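Local coordinates for putative exported protein (Bacteroides fragilis, PDB 3FZX) that is of unknown function but binds calcium, has a YmcC-like beta-barrel fold and may bind lipid, at residues T90-N93 / M94-A97. Sequence-based numbering, arbitrary orientation.
Sequences TALN and MMNA
T90 and M94, a selenomethionine, meet through a weak i to i+4 bond of a short helix: M94 N lies 3.4 Å from T90 O, and its N-H is strongly bent away from the line to that oxygen. The same carbonyl oxygen has M94 CG against it, because chi1 of M94 (51°) sets CG between its own backbone N and carbonyl carbon; the bend at chi2 brings M94 SE to 3.6 Å from A91 O. M94 N makes its better bond with A91 O, 3.1 Å away and with an N-H...O angle of 152°, an i to i+3 spacing consistent with a 3-10-like final turn. The amide sits above the A91 carbonyl plane, 61° out of it, and therefore not on a lone pair. The chain of M95, also a selenomethionine, is extended beyond CG and lays its terminal methyl CE 4.3 Å from A91 CB.

The short helix 89-94 and the loop after it lie in the connection between strands 77-81 and 99-107 of the antiparallel barrel. M94 and M95 both touch L131 of strand 127-133, while L92 and M95 share F56 of strand 47-58, so the apolar side chains of the turn pack against barrel strands.

L92 O continues the i to i+3 pattern with a long, weak but fairly straight bond from M95 N (3.4 Å). A water bridges the exit, donating to both L92 O and M95 O, while L92 CD2 touches M95 SE at 4.3 Å. At N93 the contact is confined to the main chain and CB; beyond it the backbone leaves helical values and becomes extended at M95.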
loop_
_atom_site.group_PDB
_atom_site.type_symbol
_atom_site.label_atom_id
_atom_site.label_comp_id
_atom_site.label_asym_id
_atom_site.label_seq_id
_atom_site.Cartn_x
_atom_site.Cartn_y
_atom_site.Cartn_z
ATOM N N THR A 90 17.477 -12.497 3.170
ATOM C CA THR A 90 17.674 -12.057 1.774
ATOM C C THR A 90 17.420 -10.570 1.679
ATOM O O THR A 90 18.171 -9.855 1.047
ATOM C CB THR A 90 16.754 -12.838 0.776
ATOM O OG1 THR A 90 17.059 -14.230 0.867
ATOM C CG2 THR A 90 16.945 -12.384 -0.671
ATOM N N ALA A 91 16.397 -10.105 2.378
ATOM C CA ALA A 91 16.050 -8.698 2.388
ATOM C C ALA A 91 17.102 -7.878 3.129
ATOM O O ALA A 91 17.662 -6.904 2.591
ATOM C CB ALA A 91 14.692 -8.523 3.014
ATOM N N LEU A 92 17.392 -8.295 4.362
ATOM C CA LEU A 92 18.333 -7.575 5.209
ATOM C C LEU A 92 19.673 -7.417 4.513
ATOM O O LEU A 92 20.249 -6.331 4.500
ATOM C CB LEU A 92 18.516 -8.295 6.556
ATOM C CG LEU A 92 17.274 -8.279 7.442
ATOM C CD1 LEU A 92 17.439 -9.240 8.639
ATOM C CD2 LEU A 92 16.999 -6.803 7.847
ATOM N N ASN A 93 20.127 -8.504 3.904
ATOM C CA ASN A 93 21.429 -8.554 3.248
ATOM C C ASN A 93 21.551 -7.787 1.940
ATOM O O ASN A 93 22.653 -7.590 1.482
ATOM C CB ASN A 93 21.863 -10.014 3.047
ATOM C CG ASN A 93 22.192 -10.715 4.377
ATOM O OD1 ASN A 93 22.228 -10.081 5.416
ATOM N ND2 ASN A 93 22.426 -12.017 4.337
HETATM N N MSE A 94 20.460 -7.341 1.334
HETATM C CA MSE A 94 20.595 -6.567 0.102
HETATM C C MSE A 94 20.339 -5.081 0.315
HETATM O O MSE A 94 20.479 -4.297 -0.628
HETATM C CB MSE A 94 19.775 -7.168 -1.051
HETATM C CG MSE A 94 18.315 -7.490 -0.802
HETATM SE SE MSE A 94 17.188 -5.919 -0.833
HETATM C CE MSE A 94 17.043 -5.607 -2.820
HETATM N N MSE A 95 20.020 -4.679 1.550
HETATM C CA MSE A 95 19.634 -3.287 1.824
HETATM C C MSE A 95 20.793 -2.316 1.920
HETATM O O MSE A 95 21.839 -2.627 2.480
HETATM C CB MSE A 95 18.868 -3.169 3.129
HETATM C CG MSE A 95 17.355 -3.378 3.056
HETATM SE SE MSE A 95 16.770 -3.610 4.928
HETATM C CE MSE A 95 15.067 -4.469 4.451
ATOM N N ASN A 96 20.566 -1.130 1.374
ATOM C CA ASN A 96 21.423 0.022 1.580
ATOM C C ASN A 96 20.538 1.279 1.435
ATOM O O ASN A 96 19.317 1.180 1.200
ATOM C CB ASN A 96 22.646 -0.000 0.648
ATOM C CG ASN A 96 22.273 -0.131 -0.820
ATOM O OD1 ASN A 96 21.435 0.617 -1.332
ATOM N ND2 ASN A 96 22.907 -1.083 -1.511
ATOM N N ALA A 97 21.135 2.448 1.621
ATOM C CA ALA A 97 20.405 3.711 1.580
ATOM C C ALA A 97 19.633 3.947 0.281
ATOM O O ALA A 97 18.661 4.679 0.291
ATOM C CB ALA A 97 21.360 4.867 1.831
HETATM O O HOH W 1 22.413 -4.887 3.776
#